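Side-chain contacts in acetyl-CoA acetyltransferase (PDB 6BN2), which probably catalyses the thiolase reaction, the reversible condensation of two acetyl-CoA molecules into acetoacetyl-CoA with release of coenzyme A: residues Ser30-Pro33 and Ala34-Gly38; Phe221-Glu225 and Glu226-Val230; Gly247-Ala251 and Ala252-Thr256; Arg364-Val367 and Thr368-Val372; Asn371-Gln375 and Asn376-Tyr380. All coordinates share one frame; numbering follows the deposited sequence.

In the fold
All five contacts are local, each spanning neighbouring stretches of one continuous chain. Contact 1 turns the loop after strand 12-24 into helix 34-48. Contacts 2 and 3 shape the long connection between strands 219-221 and 258-268. They touch where Glu226 packs against Thr256, although their centres lie about 18 Å apart. Contacts 4 and 5, in the C-terminal half, both use helix 358-375: the first lies along its middle and the second ends it ahead of strand 380-387. These two overlap at Asn371 and Val372. The others follow one another in series, none nested, and contact 3 carries ligands of a calcium ion.

Contact 1 (Ser30-Pro33 and Ala34-Gly38); sequences SGVP and ATQLG
Pro33 and Leu37 meet through the backbone: Pro33 O accepts the N-H of Leu37 at 3.0 Å, with an N-H...O angle of 164°. The same oxygen takes a weak second bond, from Gln36 N at 2.9 Å, bent to 122° at the hydrogen. Thr35 N is also near this carbonyl, but its direction is too poor for a bond. One step on, Gly38 N finds Ala34 O at 2.8 Å, so regular helical bonding is already under way. Pro33 occupies the N-cap position of helix 34-48, the first helix after strand 12-24 in the N-terminal half of the thiolase fold. Proline suits this entrance because its ring restrains phi and its missing N-H leaves no donor to satisfy, while its carbonyl can still start the helical ladder. The carbonyls before it find partners elsewhere in the chain: Val32 O receives the amide of Asn125, and Ser30 O that of Gln128. The hydroxyl of Ser30 is bonded to Gly27 O.

Next to these bonds lies a small apolar cluster. Val32 CG1, set anti to its own backbone N (chi1 -178°), reaches both Gln36 CG and Leu37 CD2, each at 3.6 Å. The valine and leucine side chains cross at about a right angle, branch against branch, and strand 209-211 covers them through Ile211 and Val209. In the conformer described, Gln36 touches through its methylene carbons and its amide leads away, fitting a partly exposed position. Separately, Pro33 CB lies 4.1 Å from Thr35 OG1, a looser approach.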
loop_
_atom_site.group_PDB
_atom_site.type_symbol
_atom_site.label_atom_id
_atom_site.label_comp_id
_atom_site.label_asym_id
_atom_site.label_seq_id
_atom_site.Cartn_x
_atom_site.Cartn_y
_atom_site.Cartn_z
ATOM N N SER A 30 20.565 10.750 -3.990
ATOM C CA SER A 30 20.499 10.241 -2.627
ATOM C C SER A 30 19.993 11.284 -1.636
ATOM O O SER A 30 19.523 10.911 -0.553
ATOM C CB SER A 30 21.868 9.718 -2.199
ATOM O OG SER A 30 22.835 10.747 -2.213
ATOM N N GLY A 31 20.060 12.568 -1.984
ATOM C CA GLY A 31 19.529 13.629 -1.148
ATOM C C GLY A 31 18.131 14.101 -1.498
ATOM O O GLY A 31 17.666 15.089 -0.915
ATOM N N VAL A 32 17.452 13.438 -2.429
ATOM C CA VAL A 32 16.121 13.817 -2.882
ATOM C C VAL A 32 15.155 12.733 -2.406
ATOM O O VAL A 32 15.170 11.617 -2.944
ATOM C CB VAL A 32 16.067 13.981 -4.406
ATOM C CG1 VAL A 32 14.685 14.427 -4.845
ATOM C CG2 VAL A 32 17.150 14.970 -4.872
ATOM N N PRO A 33 14.315 13.008 -1.409
ATOM C CA PRO A 33 13.467 11.946 -0.829
ATOM C C PRO A 33 12.566 11.284 -1.859
ATOM O O PRO A 33 12.167 11.894 -2.850
ATOM C CB PRO A 33 12.635 12.691 0.218
ATOM C CG PRO A 33 13.422 13.905 0.568
ATOM C CD PRO A 33 14.131 14.300 -0.734
ATOM N N ALA A 34 12.224 10.016 -1.591
ATOM C CA ALA A 34 11.341 9.279 -2.485
ATOM C C ALA A 34 10.080 10.071 -2.824
ATOM O O ALA A 34 9.632 10.077 -3.978
ATOM C CB ALA A 34 10.951 7.941 -1.837
ATOM N N THR A 35 9.470 10.714 -1.822
ATOM C CA THR A 35 8.220 11.435 -2.075
ATOM C C THR A 35 8.428 12.609 -3.016
ATOM O O THR A 35 7.525 12.942 -3.790
ATOM C CB THR A 35 7.592 11.915 -0.761
ATOM O OG1 THR A 35 8.542 12.694 -0.023
ATOM C CG2 THR A 35 7.121 10.714 0.101
ATOM N N GLN A 36 9.607 13.246 -2.960
ATOM C CA GLN A 36 9.884 14.327 -3.892
ATOM C C GLN A 36 10.170 13.783 -5.289
ATOM O O GLN A 36 9.773 14.401 -6.280
ATOM C CB GLN A 36 11.035 15.182 -3.366
ATOM C CG GLN A 36 11.604 16.182 -4.352
ATOM C CD GLN A 36 10.648 17.268 -4.817
ATOM O OE1 GLN A 36 9.579 17.472 -4.254
ATOM N NE2 GLN A 36 11.061 18.000 -5.856
ATOM N N LEU A 37 10.845 12.628 -5.392
ATOM C CA LEU A 37 10.977 11.994 -6.701
ATOM C C LEU A 37 9.604 11.645 -7.263
ATOM O O LEU A 37 9.341 11.861 -8.452
ATOM C CB LEU A 37 11.861 10.744 -6.611
ATOM C CG LEU A 37 13.302 11.011 -6.172
ATOM C CD1 LEU A 37 14.041 9.686 -5.946
ATOM C CD2 LEU A 37 14.041 11.849 -7.216
ATOM N N GLY A 38 8.698 11.152 -6.407
ATOM C CA GLY A 38 7.336 10.909 -6.863
ATOM C C GLY A 38 6.661 12.184 -7.336
ATOM O O GLY A 38 5.961 12.186 -8.351
#

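Contact 2 (Phe221-Glu225 and Glu226-Val230); sequences FAEDE and EYKNV
Between Glu223 and Lys228 the backbone passes from an extended path into a short turn, where residues 226-228 curl as in a helix but do not form its regular ladder of bonds. The turn brings the phenol of Tyr227 to the carboxylate of Glu223. Tyr227 OH donates to Glu223 OE2 at 2.5 Å, a short bond that meets the oxygen nearly along its C-O axis. OE2 lies at the ring's edge and in its plane, and the carboxylate is turned only 22° from the ring. Glu223 can span the distance because its chain is extended, with CG opposite the backbone N (chi1 -173°). One face of the tyrosine ring carries Lys228 CG, 3.9 Å above it and displaced toward the rim, and Trp197 of helix 179-198 stacks with the ring.

This stretch lies in the long connection before strand 258-268, probably within the loop domain that thiolases insert beside their catalytic core. The other three acidic residues find partners elsewhere in the fold: Asp224 forms a salt bridge with Arg19, Glu225 bonds Ser28, and Glu226 bonds Ser24 and Asn258. Lysine suits the exposed edge, where its long chain lays CE 3.4 Å from Asp224 O. Its NZ stays 4.1 Å from Glu223 OE2, beyond salt-bridge range but near enough for a probable electrostatic attraction. A water donates to Glu223 O at 2.7 Å and accepts a weak bond from Lys228 NZ.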
loop_
_atom_site.group_PDB
_atom_site.type_symbol
_atom_site.label_atom_id
_atom_site.label_comp_id
_atom_site.label_asym_id
_atom_site.label_seq_id
_atom_site.Cartn_x
_atom_site.Cartn_y
_atom_site.Cartn_z
ATOM N N PHE A 221 19.686 16.757 -12.916
ATOM C CA PHE A 221 19.952 15.340 -13.141
ATOM C C PHE A 221 18.974 14.837 -14.200
ATOM O O PHE A 221 17.770 14.772 -13.953
ATOM C CB PHE A 221 19.811 14.563 -11.831
ATOM C CG PHE A 221 20.144 13.102 -11.950
ATOM C CD1 PHE A 221 19.174 12.133 -11.746
ATOM C CD2 PHE A 221 21.443 12.704 -12.268
ATOM C CE1 PHE A 221 19.482 10.768 -11.861
ATOM C CE2 PHE A 221 21.752 11.352 -12.383
ATOM C CZ PHE A 221 20.773 10.387 -12.182
ATOM N N ALA A 222 19.482 14.527 -15.403
ATOM C CA ALA A 222 18.605 14.263 -16.538
ATOM C C ALA A 222 18.812 12.915 -17.214
ATOM O O ALA A 222 18.060 12.585 -18.141
ATOM C CB ALA A 222 18.759 15.369 -17.591
ATOM N N GLU A 223 19.778 12.120 -16.777
ATOM C CA GLU A 223 20.104 10.883 -17.463
ATOM C C GLU A 223 20.441 9.799 -16.447
ATOM O O GLU A 223 21.095 10.073 -15.434
ATOM C CB GLU A 223 21.278 11.106 -18.428
ATOM C CG GLU A 223 21.594 9.909 -19.313
ATOM C CD GLU A 223 22.591 10.248 -20.417
ATOM O OE1 GLU A 223 22.847 11.449 -20.655
ATOM O OE2 GLU A 223 23.110 9.306 -21.048
ATOM N N ASP A 224 19.984 8.574 -16.725
ATOM C CA ASP A 224 20.324 7.421 -15.894
ATOM C C ASP A 224 21.830 7.349 -15.716
ATOM O O ASP A 224 22.578 7.510 -16.680
ATOM C CB ASP A 224 19.845 6.123 -16.548
ATOM C CG ASP A 224 18.348 6.057 -16.704
ATOM O OD1 ASP A 224 17.609 6.541 -15.827
ATOM O OD2 ASP A 224 17.900 5.494 -17.713
ATOM N N GLU A 225 22.287 7.120 -14.482
ATOM C CA GLU A 225 23.730 7.098 -14.259
ATOM C C GLU A 225 24.275 5.700 -13.997
ATOM O O GLU A 225 25.498 5.514 -14.051
ATOM C CB GLU A 225 24.139 8.037 -13.105
ATOM C CG GLU A 225 23.650 7.619 -11.702
ATOM C CD GLU A 225 23.932 8.690 -10.639
ATOM O OE1 GLU A 225 24.624 9.692 -10.930
ATOM O OE2 GLU A 225 23.449 8.536 -9.495
ATOM N N GLU A 226 23.409 4.710 -13.762
ATOM C CA GLU A 226 23.899 3.377 -13.427
ATOM C C GLU A 226 24.629 2.723 -14.597
ATOM O O GLU A 226 25.609 2.006 -14.387
ATOM C CB GLU A 226 22.742 2.485 -12.970
ATOM C CG GLU A 226 23.209 1.194 -12.326
ATOM C CD GLU A 226 23.957 1.448 -11.029
ATOM O OE1 GLU A 226 23.420 2.162 -10.148
ATOM O OE2 GLU A 226 25.096 0.951 -10.892
ATOM N N TYR A 227 24.165 2.943 -15.831
ATOM C CA TYR A 227 24.673 2.152 -16.952
ATOM C C TYR A 227 26.084 2.551 -17.340
ATOM O O TYR A 227 26.752 1.813 -18.081
ATOM C CB TYR A 227 23.725 2.254 -18.161
ATOM C CG TYR A 227 23.823 3.529 -18.963
ATOM C CD1 TYR A 227 24.716 3.627 -20.032
ATOM C CD2 TYR A 227 23.024 4.635 -18.681
ATOM C CE1 TYR A 227 24.821 4.776 -20.784
ATOM C CE2 TYR A 227 23.125 5.805 -19.441
ATOM C CZ TYR A 227 24.025 5.865 -20.492
ATOM O OH TYR A 227 24.150 6.999 -21.262
ATOM N N LYS A 228 26.553 3.697 -16.857
ATOM C CA LYS A 228 27.945 4.075 -17.022
ATOM C C LYS A 228 28.852 3.458 -15.958
ATOM O O LYS A 228 30.075 3.516 -16.106
ATOM C CB LYS A 228 28.039 5.599 -17.024
ATOM C CG LYS A 228 27.437 6.206 -18.284
ATOM C CD LYS A 228 27.155 7.695 -18.150
ATOM C CE LYS A 228 25.815 7.936 -17.469
ATOM N NZ LYS A 228 25.355 9.348 -17.602
ATOM N N ASN A 229 28.287 2.846 -14.913
ATOM C CA ASN A 229 29.070 2.200 -13.854
ATOM C C ASN A 229 29.313 0.736 -14.215
ATOM O O ASN A 229 28.729 -0.188 -13.639
ATOM C CB ASN A 229 28.355 2.303 -12.512
ATOM C CG ASN A 229 28.140 3.724 -12.067
ATOM O OD1 ASN A 229 28.875 4.629 -12.458
ATOM N ND2 ASN A 229 27.131 3.930 -11.224
ATOM N N VAL A 230 30.193 0.531 -15.188
ATOM C CA VAL A 230 30.509 -0.814 -15.648
ATOM C C VAL A 230 31.915 -0.804 -16.225
ATOM O O VAL A 230 32.332 0.163 -16.867
ATOM C CB VAL A 230 29.477 -1.315 -16.686
ATOM C CG1 VAL A 230 29.548 -0.483 -17.973
ATOM C CG2 VAL A 230 29.680 -2.800 -16.972
HETATM O O HOH W 1 23.577 11.183 -15.428
HETATM O O HOH W 2 27.701 6.882 -13.335
#

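Contact 3 (Gly247-Ala251 and Ala252-Thr256); sequences GTVTA and ANAST. With CA (calcium ion), chain B.
Asn253 folds its amide back onto the chain before it and, with Thr250, makes the tight half of the contact. Its CG sits between the backbone N and the carbonyl carbon (chi1 69°), which turns both amide atoms toward 248-250. ND2 donates to Thr248 O at 3.0 Å, in the plane of that carbonyl, and also serves Asp183 on helix 179-198. OD1 receives Thr250 N at 2.9 Å in a nearly straight bond, although the donor stands above the amide carbonyl plane. Thr250 repays the turn: its OG1 accepts Asn253 N at 3.2 Å and, more weakly, Ala252 N, while its carbonyl takes Ala254 N at 3.0 Å, together an ST motif. Apolar contact is modest here, with Val249 CG1 4.0 Å from Ala254 CB.

The opposite character appears at Ala251, an exposed residue whose small methyl adds little packing. There the backbone relies on water, one molecule donating to both Ala251 O and Ser255 O, at 2.8 Å each.

Beyond the turn the chain offers oxygen to a calcium ion. Ala254 O binds it at 2.5 Å, joined by Tyr190 OH and a water, whereas Ala252 O, also of the site, is more distant. Calcium is a hard ion that binds oxygen, and Ala254 supplies one from its backbone without a bulky side chain. The amide and hydroxyl bonds that fix the turn thus probably act as a second shell, setting the direction of the Ala254 carbonyl.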
loop_
_atom_site.group_PDB
_atom_site.type_symbol
_atom_site.label_atom_id
_atom_site.label_comp_id
_atom_site.label_asym_id
_atom_site.label_seq_id
_atom_site.Cartn_x
_atom_site.Cartn_y
_atom_site.Cartn_z
ATOM N N GLY A 247 29.210 -20.471 -7.605
ATOM C CA GLY A 247 28.264 -19.391 -7.762
ATOM C C GLY A 247 28.210 -18.882 -9.187
ATOM O O GLY A 247 29.028 -19.233 -10.042
ATOM N N THR A 248 27.203 -18.051 -9.446
ATOM C CA THR A 248 27.029 -17.446 -10.762
ATOM C C THR A 248 26.663 -15.970 -10.715
ATOM O O THR A 248 26.977 -15.252 -11.669
ATOM C CB THR A 248 25.955 -18.191 -11.582
ATOM O OG1 THR A 248 24.669 -18.030 -10.962
ATOM C CG2 THR A 248 26.272 -19.678 -11.718
ATOM N N VAL A 249 26.028 -15.487 -9.648
ATOM C CA VAL A 249 25.509 -14.127 -9.581
ATOM C C VAL A 249 26.590 -13.202 -9.035
ATOM O O VAL A 249 27.227 -13.508 -8.019
ATOM C CB VAL A 249 24.243 -14.081 -8.704
ATOM C CG1 VAL A 249 23.721 -12.645 -8.583
ATOM C CG2 VAL A 249 23.167 -15.029 -9.263
ATOM N N THR A 250 26.799 -12.063 -9.704
ATOM C CA THR A 250 27.814 -11.094 -9.299
ATOM C C THR A 250 27.194 -9.712 -9.153
ATOM O O THR A 250 26.029 -9.480 -9.489
ATOM C CB THR A 250 28.964 -10.986 -10.305
ATOM O OG1 THR A 250 28.474 -10.341 -11.488
ATOM C CG2 THR A 250 29.538 -12.359 -10.661
ATOM N N ALA A 251 28.014 -8.770 -8.679
ATOM C CA ALA A 251 27.551 -7.389 -8.579
ATOM C C ALA A 251 27.217 -6.811 -9.946
ATOM O O ALA A 251 26.370 -5.917 -10.049
ATOM C CB ALA A 251 28.605 -6.523 -7.883
ATOM N N ALA A 252 27.873 -7.297 -11.002
ATOM C CA ALA A 252 27.636 -6.763 -12.338
ATOM C C ALA A 252 26.447 -7.386 -13.039
ATOM O O ALA A 252 25.812 -6.714 -13.856
ATOM C CB ALA A 252 28.865 -6.955 -13.227
ATOM N N ASN A 253 26.144 -8.659 -12.787
ATOM C CA ASN A 253 25.032 -9.284 -13.499
ATOM C C ASN A 253 23.761 -9.336 -12.661
ATOM O O ASN A 253 22.719 -9.785 -13.152
ATOM C CB ASN A 253 25.447 -10.674 -14.055
ATOM C CG ASN A 253 25.675 -11.742 -12.977
ATOM O OD1 ASN A 253 25.040 -11.735 -11.924
ATOM N ND2 ASN A 253 26.556 -12.701 -13.277
ATOM N N ALA A 254 23.813 -8.827 -11.434
ATOM C CA ALA A 254 22.633 -8.516 -10.644
ATOM C C ALA A 254 22.298 -7.045 -10.830
ATOM O O ALA A 254 23.152 -6.237 -11.200
ATOM C CB ALA A 254 22.887 -8.806 -9.164
ATOM N N SER A 255 21.045 -6.690 -10.580
ATOM C CA SER A 255 20.704 -5.280 -10.566
ATOM C C SER A 255 21.324 -4.615 -9.338
ATOM O O SER A 255 21.881 -5.268 -8.447
ATOM C CB SER A 255 19.184 -5.082 -10.588
ATOM O OG SER A 255 18.562 -5.626 -9.432
ATOM N N THR A 256 21.211 -3.306 -9.293
ATOM C CA THR A 256 21.756 -2.509 -8.215
ATOM C C THR A 256 20.615 -1.959 -7.374
ATOM O O THR A 256 19.436 -2.162 -7.687
ATOM C CB THR A 256 22.596 -1.373 -8.786
ATOM O OG1 THR A 256 21.842 -0.751 -9.833
ATOM C CG2 THR A 256 23.902 -1.923 -9.346
HETATM CA CA CA B . 24.676 -4.521 -12.228
HETATM O O HOH W 3 24.609 -5.426 -7.875
HETATM O O HOH W 4 24.275 -2.400 -12.912
#

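Contact 4 (Arg364-Val367 and Thr368-Val372); sequences RIIV and TLINV
Arg364 and Thr368, one helical turn apart, cross at a slant on helix 358-375, where the touching residues are all buried. The arginine leaves the backbone with CG opposite its N, then bends at chi2 and chi3 (-76° and -65°), so the guanidinium curls over toward the following turn. There it presents an edge: NH1 donates to Thr368 OG1 at 2.9 Å, and the hydroxyl lies almost exactly in the guanidinium plane. One face of the same group is covered by Ile365 CG2, 3.6 Å above it and displaced toward the rim. Thr368 has its hydroxyl beside its own backbone N (chi1 -62°), toward the arginine, and OG1 also bonds Glu205 OE1.

On the sheet-facing side the contact is apolar. Ile366 CG2 and Ile370 CD1 come within 4.3 Å on the face that packs against strand 391-399, at Ile395 and Ile397, where branched aliphatics suit a helix lying on a sheet. Backbone bonds such as Thr368 N to Arg364 O, at 2.9 Å, hold the spacing.

Thr368 OG1 thus accepts a hydrogen bond from Arg364 and is also hydrogen-bonded to Glu205, so its small hydroxyl probably links the two charged groups and steadies the buried guanidinium.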
loop_
_atom_site.group_PDB
_atom_site.type_symbol
_atom_site.label_atom_id
_atom_site.label_comp_id
_atom_site.label_asym_id
_atom_site.label_seq_id
_atom_site.Cartn_x
_atom_site.Cartn_y
_atom_site.Cartn_z
ATOM N N ARG A 364 7.767 1.839 -14.067
ATOM C CA ARG A 364 8.802 2.329 -14.975
ATOM C C ARG A 364 8.862 1.485 -16.249
ATOM O O ARG A 364 8.967 2.028 -17.361
ATOM C CB ARG A 364 10.144 2.339 -14.233
ATOM C CG ARG A 364 11.239 3.197 -14.884
ATOM C CD ARG A 364 11.854 2.514 -16.116
ATOM N NE ARG A 364 12.577 1.286 -15.764
ATOM C CZ ARG A 364 13.058 0.423 -16.659
ATOM N NH1 ARG A 364 12.853 0.617 -17.959
ATOM N NH2 ARG A 364 13.727 -0.648 -16.257
ATOM N N ILE A 365 8.781 0.154 -16.120
ATOM C CA ILE A 365 8.880 -0.671 -17.326
ATOM C C ILE A 365 7.660 -0.501 -18.236
ATOM O O ILE A 365 7.775 -0.711 -19.447
ATOM C CB ILE A 365 9.121 -2.159 -16.987
ATOM C CG1 ILE A 365 7.962 -2.781 -16.204
ATOM C CG2 ILE A 365 10.471 -2.321 -16.249
ATOM C CD1 ILE A 365 8.156 -4.312 -15.984
ATOM N N ILE A 366 6.510 -0.080 -17.696
ATOM C CA ILE A 366 5.373 0.267 -18.554
ATOM C C ILE A 366 5.661 1.543 -19.339
ATOM O O ILE A 366 5.365 1.632 -20.542
ATOM C CB ILE A 366 4.095 0.422 -17.713
ATOM C CG1 ILE A 366 3.836 -0.842 -16.893
ATOM C CG2 ILE A 366 2.911 0.693 -18.629
ATOM C CD1 ILE A 366 2.638 -0.674 -15.928
ATOM N N VAL A 367 6.211 2.557 -18.665
ATOM C CA VAL A 367 6.613 3.797 -19.336
ATOM C C VAL A 367 7.559 3.478 -20.487
ATOM O O VAL A 367 7.371 3.934 -21.627
ATOM C CB VAL A 367 7.268 4.760 -18.327
ATOM C CG1 VAL A 367 7.759 6.041 -19.035
ATOM C CG2 VAL A 367 6.286 5.120 -17.196
ATOM N N THR A 368 8.574 2.655 -20.210
ATOM C CA THR A 368 9.538 2.308 -21.247
ATOM C C THR A 368 8.884 1.505 -22.368
ATOM O O THR A 368 9.143 1.770 -23.547
ATOM C CB THR A 368 10.701 1.540 -20.623
ATOM O OG1 THR A 368 11.355 2.398 -19.683
ATOM C CG2 THR A 368 11.708 1.092 -21.687
ATOM N N LEU A 369 8.035 0.534 -22.016
ATOM C CA LEU A 369 7.351 -0.283 -23.025
ATOM C C LEU A 369 6.527 0.576 -23.980
ATOM O O LEU A 369 6.537 0.342 -25.193
ATOM C CB LEU A 369 6.457 -1.314 -22.331
ATOM C CG LEU A 369 5.650 -2.198 -23.284
ATOM C CD1 LEU A 369 6.585 -3.083 -24.111
ATOM C CD2 LEU A 369 4.691 -3.072 -22.482
ATOM N N ILE A 370 5.792 1.564 -23.455
ATOM C CA ILE A 370 5.011 2.451 -24.327
ATOM C C ILE A 370 5.897 3.038 -25.413
ATOM O O ILE A 370 5.531 3.089 -26.597
ATOM C CB ILE A 370 4.340 3.562 -23.497
ATOM C CG1 ILE A 370 3.210 2.954 -22.670
ATOM C CG2 ILE A 370 3.841 4.706 -24.412
ATOM C CD1 ILE A 370 2.738 3.854 -21.521
ATOM N N ASN A 371 7.074 3.506 -25.018
ATOM C CA ASN A 371 7.948 4.147 -25.982
ATOM C C ASN A 371 8.640 3.144 -26.888
ATOM O O ASN A 371 8.843 3.436 -28.063
ATOM C CB ASN A 371 8.930 5.039 -25.228
ATOM C CG ASN A 371 8.225 6.250 -24.668
ATOM O OD1 ASN A 371 7.836 6.291 -23.479
ATOM N ND2 ASN A 371 7.969 7.205 -25.536
ATOM N N VAL A 372 8.982 1.957 -26.381
ATOM C CA VAL A 372 9.496 0.899 -27.252
ATOM C C VAL A 372 8.501 0.592 -28.368
ATOM O O VAL A 372 8.874 0.466 -29.544
ATOM C CB VAL A 372 9.820 -0.366 -26.436
ATOM C CG1 VAL A 372 9.946 -1.576 -27.373
ATOM C CG2 VAL A 372 11.094 -0.185 -25.599
#

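Contact 5 (Asn371-Gln375 and Asn376-Tyr380); sequences NVLKQ and NNAKY
From Leu373 to Ala378 the backbone closes helix 358-375 with a Schellman motif. Ala378 N reaches back to Leu373 O at 2.9 Å in a nearly straight bond, and Asn377 N bonds Lys374 O at 3.2 Å, approaching from well above that carbonyl's plane. Asn377 is the C-prime residue, with phi at +50°; asparagine tolerates this left-handed conformation better than most residues with a side chain.

The hydrophobic pair usual in this motif is present as well: Leu373 CD2 packs on Ala378 CB at 3.7 Å. The leucine continues along the departing chain, CD2 lying 3.6 Å from Tyr380 O and CD1 near Lys379 O, while Ile397 of strand 391-399 meets it from the sheet. A small alanine fits here, its methyl touching both Leu373 and Phe320.

Asn376, the first residue to leave helical geometry, bonds back to a helix carbonyl through its side chain. Its CG lies opposite its carbonyl carbon (chi1 -68°), and ND2 donates to Val372 O at 2.8 Å, the acceptor almost in the amide plane. Asn376 N adds a weak bond to the same oxygen. Alongside, Val372 CG1 runs the same way as the amide, 3.8 Å from ND2. A water accepts from ND2 at 3.0 Å and donates to Gln375 OE1, whose amide is further fixed by Asn348 and Lys201. Lys374 instead sends its amine to Asn399 and Leu280.

The carbonyls of Val372, Leu373 and Lys374 are therefore met by backbone and amide N-H groups, which probably offsets the negative end of the helix dipole as the chain turns toward strand 380-387.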
loop_
_atom_site.group_PDB
_atom_site.type_symbol
_atom_site.label_atom_id
_atom_site.label_comp_id
_atom_site.label_asym_id
_atom_site.label_seq_id
_atom_site.Cartn_x
_atom_site.Cartn_y
_atom_site.Cartn_z
ATOM N N ASN A 371 7.074 3.506 -25.018
ATOM C CA ASN A 371 7.948 4.147 -25.982
ATOM C C ASN A 371 8.640 3.144 -26.888
ATOM O O ASN A 371 8.843 3.436 -28.063
ATOM C CB ASN A 371 8.930 5.039 -25.228
ATOM C CG ASN A 371 8.225 6.250 -24.668
ATOM O OD1 ASN A 371 7.836 6.291 -23.479
ATOM N ND2 ASN A 371 7.969 7.205 -25.536
ATOM N N VAL A 372 8.982 1.957 -26.381
ATOM C CA VAL A 372 9.496 0.899 -27.252
ATOM C C VAL A 372 8.501 0.592 -28.368
ATOM O O VAL A 372 8.874 0.466 -29.544
ATOM C CB VAL A 372 9.820 -0.366 -26.436
ATOM C CG1 VAL A 372 9.946 -1.576 -27.373
ATOM C CG2 VAL A 372 11.094 -0.185 -25.599
ATOM N N LEU A 373 7.213 0.466 -28.018
ATOM C CA LEU A 373 6.219 0.172 -29.051
ATOM C C LEU A 373 6.150 1.281 -30.102
ATOM O O LEU A 373 6.065 1.001 -31.301
ATOM C CB LEU A 373 4.843 -0.062 -28.421
ATOM C CG LEU A 373 4.728 -1.263 -27.492
ATOM C CD1 LEU A 373 3.318 -1.249 -26.884
ATOM C CD2 LEU A 373 4.992 -2.577 -28.242
ATOM N N LYS A 374 6.189 2.545 -29.679
ATOM C CA LYS A 374 6.120 3.635 -30.650
ATOM C C LYS A 374 7.383 3.698 -31.499
ATOM O O LYS A 374 7.305 3.924 -32.713
ATOM C CB LYS A 374 5.874 4.957 -29.925
ATOM C CG LYS A 374 4.477 5.006 -29.313
ATOM C CD LYS A 374 4.184 6.317 -28.606
ATOM C CE LYS A 374 2.779 6.272 -28.023
ATOM N NZ LYS A 374 1.773 5.995 -29.093
ATOM N N GLN A 375 8.549 3.473 -30.879
ATOM C CA GLN A 375 9.816 3.516 -31.610
ATOM C C GLN A 375 9.887 2.450 -32.689
ATOM O O GLN A 375 10.588 2.625 -33.698
ATOM C CB GLN A 375 10.980 3.351 -30.629
ATOM C CG GLN A 375 11.169 4.592 -29.747
ATOM C CD GLN A 375 11.870 4.305 -28.434
ATOM O OE1 GLN A 375 12.414 3.223 -28.224
ATOM N NE2 GLN A 375 11.842 5.282 -27.531
ATOM N N ASN A 376 9.167 1.352 -32.502
ATOM C CA ASN A 376 9.201 0.230 -33.426
ATOM C C ASN A 376 7.902 0.071 -34.212
ATOM O O ASN A 376 7.720 -0.956 -34.870
ATOM C CB ASN A 376 9.539 -1.042 -32.642
ATOM C CG ASN A 376 10.963 -1.025 -32.115
ATOM O OD1 ASN A 376 11.896 -1.356 -32.848
ATOM N ND2 ASN A 376 11.146 -0.617 -30.864
ATOM N N ASN A 377 7.013 1.070 -34.167
ATOM C CA ASN A 377 5.757 1.043 -34.915
ATOM C C ASN A 377 5.003 -0.266 -34.678
ATOM O O ASN A 377 4.512 -0.906 -35.611
ATOM C CB ASN A 377 6.016 1.261 -36.408
ATOM C CG ASN A 377 4.752 1.573 -37.178
ATOM O OD1 ASN A 377 3.838 2.215 -36.656
ATOM N ND2 ASN A 377 4.688 1.117 -38.425
ATOM N N ALA A 378 4.924 -0.659 -33.416
ATOM C CA ALA A 378 4.370 -1.937 -32.993
ATOM C C ALA A 378 2.958 -1.751 -32.443
ATOM O O ALA A 378 2.474 -0.631 -32.278
ATOM C CB ALA A 378 5.279 -2.575 -31.936
ATOM N N LYS A 379 2.301 -2.877 -32.150
ATOM C CA LYS A 379 0.918 -2.856 -31.678
ATOM C C LYS A 379 0.811 -3.297 -30.220
ATOM O O LYS A 379 0.634 -2.463 -29.328
ATOM C CB LYS A 379 0.033 -3.740 -32.560
ATOM C CG LYS A 379 -1.448 -3.605 -32.210
ATOM C CD LYS A 379 -2.324 -4.397 -33.157
ATOM C CE LYS A 379 -3.789 -4.154 -32.849
ATOM N NZ LYS A 379 -4.664 -4.968 -33.725
ATOM N N TYR A 380 0.939 -4.594 -29.947
ATOM C CA TYR A 380 0.804 -5.089 -28.582
ATOM C C TYR A 380 2.152 -5.218 -27.881
ATOM O O TYR A 380 3.135 -5.695 -28.461
ATOM C CB TYR A 380 0.093 -6.441 -28.567
ATOM C CG TYR A 380 -1.353 -6.392 -28.997
ATOM C CD1 TYR A 380 -2.277 -5.617 -28.297
ATOM C CD2 TYR A 380 -1.800 -7.138 -30.075
ATOM C CE1 TYR A 380 -3.604 -5.572 -28.682
ATOM C CE2 TYR A 380 -3.124 -7.106 -30.460
ATOM C CZ TYR A 380 -4.022 -6.324 -29.757
ATOM O OH TYR A 380 -5.338 -6.298 -30.148
HETATM O O HOH W 5 13.310 0.810 -29.322
#